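Local coordinates for protein FAD-dependent oxidoreductase (Actinomadura kijaniata, PDB 3M9V) that probably works as a flavin-dependent oxidoreductase of the acyl-CoA dehydrogenase family in D-kijanose biosynthesis and binds the nucleotide dTDP, at residues 67-72 with 133-138; 79-84 with 108-113. One frame throughout, in Å; residues are numbered along the deposited sequence.

How the interactions relate
Interactions 1 and 2 adjoin within the helical N-terminal region, their centres about 12 Å apart, and interaction 2 is nested inside the chain loop that interaction 1 closes. Both rest on van der Waals contacts, side chain on side chain in interaction 1, partly side chain on backbone in interaction 2. Interaction 1 is the more buried, setting a loop against the end of helix 121-136; interaction 2 is partly open at Asp79, pairs helix 81-94 and its lead-in with helix 96-118, and borders the dTDP pocket. Helix 96-118 joins the two: Gly109, lacking a side chain, lets Thr68 OG1 and Met134 CE pack on its CA, at 3.3 and 3.9 Å. Separately, Thr68 CG2 touches Val84 CG2 of helix 81-94 at 3.8 Å.

Interaction 1. Residues 67-72 with 133-138; sequences ATVPAE and GMVAGD
No flat group takes part in this contact: Val69 meets Val135 and Met134 through methyl and methylene groups alone. The closest approach is 3.5 Å, between Val69 CG1 and Val135 CG2. That one Val135 methyl faces the fork of Val69, since it also lies 3.6 Å from Val69 CB and 3.8 Å from Val69 CG2. With Val69 CG1 opposite the backbone N (chi1 173°), the other branch, CG2, is set beside that N and reaches the Met134 CB at 4.0 Å. Met134 thus touches with the root of its side chain; its bend at chi3, 53°, takes CE to Gly109 on helix 96-118, and the side chain also packs on Gln105 of that helix. Compact, branched valines suit a close meeting of loop and helix, and the backbone of Val69 is held by hydrogen bonding with that of Gly77. Just beyond, the helix stops in a Schellman motif: Asp138 N bonds Gly133 O at 3.0 Å, a weaker bond runs from Gly137 N to Met134 O, and Gly137 accepts a positive phi of 92° that glycine tolerates easily. The arrangement is a loop-on-helix packing within the all-helical N-terminal domain of the acyl-CoA dehydrogenase fold.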
loop_
_atom_site.group_PDB
_atom_site.type_symbol
_atom_site.label_atom_id
_atom_site.label_comp_id
_atom_site.label_asym_id
_atom_site.label_seq_id
_atom_site.Cartn_x
_atom_site.Cartn_y
_atom_site.Cartn_z
ATOM N N ALA A 67 11.444 11.353 37.055
ATOM C CA ALA A 67 11.623 12.444 36.095
ATOM C C ALA A 67 10.351 13.263 35.928
ATOM O O ALA A 67 10.413 14.473 35.678
ATOM C CB ALA A 67 12.080 11.921 34.689
ATOM N N THR A 68 9.198 12.602 35.987
ATOM C CA THR A 68 7.930 13.294 35.759
ATOM C C THR A 68 7.194 13.651 37.066
ATOM O O THR A 68 6.005 14.011 37.085
ATOM C CB THR A 68 6.991 12.480 34.832
ATOM O OG1 THR A 68 6.870 11.149 35.351
ATOM C CG2 THR A 68 7.579 12.370 33.405
ATOM N N VAL A 69 7.896 13.536 38.189
ATOM C CA VAL A 69 7.358 14.055 39.443
ATOM C C VAL A 69 7.555 15.571 39.465
ATOM O O VAL A 69 8.611 16.061 39.076
ATOM C CB VAL A 69 8.074 13.406 40.651
ATOM C CG1 VAL A 69 7.628 14.078 41.950
ATOM C CG2 VAL A 69 7.773 11.898 40.670
ATOM N N PRO A 70 6.546 16.335 39.900
ATOM C CA PRO A 70 6.632 17.798 40.002
ATOM C C PRO A 70 7.905 18.249 40.743
ATOM O O PRO A 70 8.320 17.631 41.729
ATOM C CB PRO A 70 5.409 18.136 40.837
ATOM C CG PRO A 70 4.402 17.114 40.409
ATOM C CD PRO A 70 5.208 15.828 40.239
ATOM N N ALA A 71 8.576 19.292 40.264
ATOM C CA ALA A 71 9.718 19.796 41.022
ATOM C C ALA A 71 9.353 20.169 42.470
ATOM O O ALA A 71 10.158 19.972 43.376
ATOM C CB ALA A 71 10.398 20.961 40.298
ATOM N N GLU A 72 8.141 20.658 42.703
ATOM C CA GLU A 72 7.677 20.906 44.064
ATOM C C GLU A 72 7.974 19.712 44.960
ATOM O O GLU A 72 8.199 19.922 46.145
ATOM C CB GLU A 72 6.161 21.145 44.136
ATOM C CG GLU A 72 5.639 22.440 43.510
ATOM C CD GLU A 72 5.344 22.371 42.006
ATOM O OE1 GLU A 72 4.357 23.025 41.596
ATOM O OE2 GLU A 72 6.070 21.707 41.220
ATOM N N GLY A 133 7.798 8.894 46.895
ATOM C CA GLY A 133 8.413 7.593 46.654
ATOM C C GLY A 133 9.195 7.446 45.354
ATOM O O GLY A 133 10.305 6.886 45.329
ATOM N N MET A 134 8.596 7.918 44.258
ATOM C CA MET A 134 9.165 7.670 42.929
ATOM C C MET A 134 10.511 8.374 42.847
ATOM O O MET A 134 11.478 7.859 42.282
ATOM C CB MET A 134 8.212 8.125 41.815
ATOM C CG MET A 134 6.856 7.426 41.841
ATOM S SD MET A 134 5.589 8.082 40.726
ATOM C CE MET A 134 6.474 8.051 39.178
ATOM N N VAL A 135 10.574 9.578 43.406
ATOM C CA VAL A 135 11.833 10.329 43.322
ATOM C C VAL A 135 12.936 9.614 44.100
ATOM O O VAL A 135 14.096 9.508 43.678
ATOM C CB VAL A 135 11.633 11.747 43.897
ATOM C CG1 VAL A 135 12.961 12.510 43.890
ATOM C CG2 VAL A 135 10.550 12.513 43.115
ATOM N N ALA A 136 12.540 9.103 45.260
ATOM C CA ALA A 136 13.498 8.553 46.215
ATOM C C ALA A 136 14.095 7.263 45.667
ATOM O O ALA A 136 15.117 6.790 46.154
ATOM C CB ALA A 136 12.784 8.269 47.548
ATOM N N GLY A 137 13.453 6.672 44.665
ATOM C CA GLY A 137 13.837 5.331 44.246
ATOM C C GLY A 137 13.063 4.228 44.944
ATOM O O GLY A 137 13.342 3.053 44.709
ATOM N N ASP A 138 12.102 4.569 45.796
ATOM C CA ASP A 138 11.373 3.536 46.519
ATOM C C ASP A 138 10.072 3.069 45.893
ATOM O O ASP A 138 9.556 2.032 46.299
ATOM C CB ASP A 138 11.057 3.935 47.967
ATOM C CG ASP A 138 12.306 4.284 48.760
ATOM O OD1 ASP A 138 13.370 3.650 48.565
ATOM O OD2 ASP A 138 12.221 5.229 49.565
#

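Interaction 2. Residues 79-84 with 108-113; sequences DRLYDV and RGLTLG. With TYD (thymidine-5'-diphosphate), chain B.
The start of helix 81-94, with the two residues leading into it, comes nearest the middle of helix 96-118 at Asp79 and Leu110, whose CA atoms are 6.7 Å apart. The two methyls of Leu110 divide the work. CD1 rests over Leu81 and Val84, apolar residues on a buried helix face, lying 3.6 Å from Leu81 CD2 and 4.2 Å from Val84 CG2. CD2 rests instead on the backbone of Asp79, 3.9 Å from its CA, while the carboxylate of that residue leads off elsewhere, as suits an exposed acid. A chi2 of 175° sets CD1 anti to CA, carrying it outward to Leu81 and Val84, and leaves CD2 turned toward Asp79; a leucine, branched at its end, serves both. These helices belong to the N-terminal helical domain of an acyl-CoA dehydrogenase, and the contact lies where that domain meets the C-terminal helices: Asp319 of helix 291-323 accepts hydrogen bonds from the amides of Leu81 and Tyr82, with Arg80 in the N-cap position. Leu81 also packs on Leu315 and Ala318. Beside Leu110, Thr111 is turned to the nucleotide, its CB 3.5 Å from the C1' of dTDP. Its chi1 of 53° puts OG1 between the backbone N and carbonyl carbon and CG2 anti to that carbon, where this methyl meets the sugar O4' at 3.6 Å, whereas Ser259, Gln256, Glu115 and Arg332 hydrogen-bond the ligand.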
loop_
_atom_site.group_PDB
_atom_site.type_symbol
_atom_site.label_atom_id
_atom_site.label_comp_id
_atom_site.label_asym_id
_atom_site.label_seq_id
_atom_site.Cartn_x
_atom_site.Cartn_y
_atom_site.Cartn_z
ATOM N N ASP A 79 7.003 17.771 32.438
ATOM C CA ASP A 79 5.551 17.754 32.417
ATOM C C ASP A 79 4.982 17.815 31.006
ATOM O O ASP A 79 3.761 17.858 30.903
ATOM C CB ASP A 79 4.994 18.911 33.242
ATOM C CG ASP A 79 5.290 20.246 32.597
ATOM O OD1 ASP A 79 6.140 20.365 31.688
ATOM O OD2 ASP A 79 4.641 21.217 33.008
ATOM N N ARG A 80 5.799 17.758 29.951
ATOM C CA ARG A 80 5.242 17.613 28.601
ATOM C C ARG A 80 5.247 16.169 28.097
ATOM O O ARG A 80 6.277 15.487 28.117
ATOM C CB ARG A 80 6.090 18.374 27.586
ATOM C CG ARG A 80 6.171 19.886 27.707
ATOM C CD ARG A 80 4.848 20.597 27.629
ATOM N NE ARG A 80 5.143 22.000 27.925
ATOM C CZ ARG A 80 5.401 22.924 27.006
ATOM N NH1 ARG A 80 5.358 22.627 25.713
ATOM N NH2 ARG A 80 5.654 24.170 27.375
ATOM N N LEU A 81 4.113 15.735 27.552
ATOM C CA LEU A 81 4.091 14.426 26.904
ATOM C C LEU A 81 5.114 14.361 25.770
ATOM O O LEU A 81 5.727 13.330 25.483
ATOM C CB LEU A 81 2.675 14.156 26.398
ATOM C CG LEU A 81 1.665 13.871 27.532
ATOM C CD1 LEU A 81 0.298 14.201 26.948
ATOM C CD2 LEU A 81 1.718 12.420 28.028
ATOM N N TYR A 82 5.252 15.481 25.075
ATOM C CA TYR A 82 6.150 15.537 23.943
ATOM C C TYR A 82 7.537 15.221 24.474
ATOM O O TYR A 82 8.228 14.432 23.861
ATOM C CB TYR A 82 6.119 16.928 23.321
ATOM C CG TYR A 82 6.947 17.088 22.064
ATOM C CD1 TYR A 82 6.324 16.992 20.817
ATOM C CD2 TYR A 82 8.309 17.345 22.125
ATOM C CE1 TYR A 82 7.021 17.139 19.634
ATOM C CE2 TYR A 82 9.028 17.497 20.932
ATOM C CZ TYR A 82 8.359 17.405 19.713
ATOM O OH TYR A 82 8.974 17.583 18.498
ATOM N N ASP A 83 7.984 15.821 25.574
ATOM C CA ASP A 83 9.335 15.489 25.998
ATOM C C ASP A 83 9.482 14.075 26.531
ATOM O O ASP A 83 10.575 13.516 26.392
ATOM C CB ASP A 83 9.870 16.446 27.066
ATOM C CG ASP A 83 10.176 17.806 26.479
ATOM O OD1 ASP A 83 10.143 17.916 25.240
ATOM O OD2 ASP A 83 10.460 18.748 27.232
ATOM N N VAL A 84 8.432 13.541 27.160
ATOM C CA VAL A 84 8.500 12.163 27.596
ATOM C C VAL A 84 8.655 11.278 26.361
ATOM O O VAL A 84 9.426 10.316 26.365
ATOM C CB VAL A 84 7.215 11.749 28.359
ATOM C CG1 VAL A 84 7.233 10.235 28.644
ATOM C CG2 VAL A 84 7.090 12.514 29.678
ATOM N N ARG A 108 2.756 7.468 34.634
ATOM C CA ARG A 108 2.154 7.498 35.970
ATOM C C ARG A 108 2.578 8.737 36.787
ATOM O O ARG A 108 1.774 9.303 37.543
ATOM C CB ARG A 108 2.381 6.147 36.666
ATOM C CG ARG A 108 1.658 5.916 37.991
ATOM C CD ARG A 108 0.144 6.077 37.939
ATOM N NE ARG A 108 -0.473 4.972 37.228
ATOM C CZ ARG A 108 -1.778 4.847 37.019
ATOM N NH1 ARG A 108 -2.234 3.781 36.368
ATOM N NH2 ARG A 108 -2.611 5.774 37.476
ATOM N N GLY A 109 3.808 9.213 36.596
ATOM C CA GLY A 109 4.248 10.485 37.178
ATOM C C GLY A 109 3.310 11.634 36.824
ATOM O O GLY A 109 2.931 12.466 37.665
ATOM N N LEU A 110 2.914 11.669 35.555
ATOM C CA LEU A 110 2.011 12.681 35.028
ATOM C C LEU A 110 0.575 12.531 35.505
ATOM O O LEU A 110 -0.053 13.541 35.808
ATOM C CB LEU A 110 2.008 12.664 33.493
ATOM C CG LEU A 110 3.358 12.881 32.800
ATOM C CD1 LEU A 110 3.166 12.707 31.267
ATOM C CD2 LEU A 110 3.879 14.297 33.123
ATOM N N THR A 111 0.019 11.330 35.580
ATOM C CA THR A 111 -1.380 11.311 36.006
ATOM C C THR A 111 -1.494 11.422 37.531
ATOM O O THR A 111 -2.506 11.916 38.033
ATOM C CB THR A 111 -2.096 10.041 35.509
ATOM O OG1 THR A 111 -1.330 8.904 35.921
ATOM C CG2 THR A 111 -2.149 10.022 33.999
ATOM N N LEU A 112 -0.486 10.963 38.278
ATOM C CA LEU A 112 -0.499 11.149 39.724
ATOM C C LEU A 112 -0.309 12.621 40.041
ATOM O O LEU A 112 -0.933 13.091 40.983
ATOM C CB LEU A 112 0.534 10.320 40.487
ATOM C CG LEU A 112 0.124 8.854 40.647
ATOM C CD1 LEU A 112 1.259 8.108 41.355
ATOM C CD2 LEU A 112 -1.248 8.673 41.316
ATOM N N GLY A 113 0.549 13.302 39.285
ATOM C CA GLY A 113 0.721 14.746 39.404
ATOM C C GLY A 113 -0.566 15.530 39.202
ATOM O O GLY A 113 -0.784 16.604 39.772
HETATM P PA TYD B . -6.537 6.252 33.404
HETATM O O1A TYD B . -6.387 5.198 34.485
HETATM O O2A TYD B . -5.860 6.084 32.056
HETATM O O3A TYD B . -8.097 6.555 33.176
HETATM P PB TYD B . -9.138 5.426 33.652
HETATM O O1B TYD B . -8.472 4.126 33.241
HETATM O O2B TYD B . -10.306 5.825 32.772
HETATM O O3B TYD B . -9.266 5.699 35.139
HETATM O "O5'" TYD B . -6.219 7.727 33.974
HETATM C "C5'" TYD B . -7.010 8.364 34.975
HETATM C "C4'" TYD B . -5.948 9.326 35.493
HETATM O "O4'" TYD B . -5.672 10.338 34.533
HETATM C "C3'" TYD B . -6.310 10.037 36.783
HETATM O "O3'" TYD B . -5.353 9.481 37.688
HETATM C "C2'" TYD B . -5.889 11.480 36.555
HETATM C "C1'" TYD B . -5.263 11.553 35.165
HETATM N N1 TYD B . -5.818 12.681 34.405
HETATM C C2 TYD B . -5.014 13.558 33.806
HETATM O O2 TYD B . -3.772 13.422 33.910
HETATM N N3 TYD B . -5.550 14.589 33.116
HETATM C C4 TYD B . -6.891 14.738 33.007
HETATM O O4 TYD B . -7.357 15.700 32.360
HETATM C C5 TYD B . -7.736 13.835 33.628
HETATM C C5M TYD B . -9.238 13.920 33.578
HETATM C C6 TYD B . -7.150 12.792 34.331
#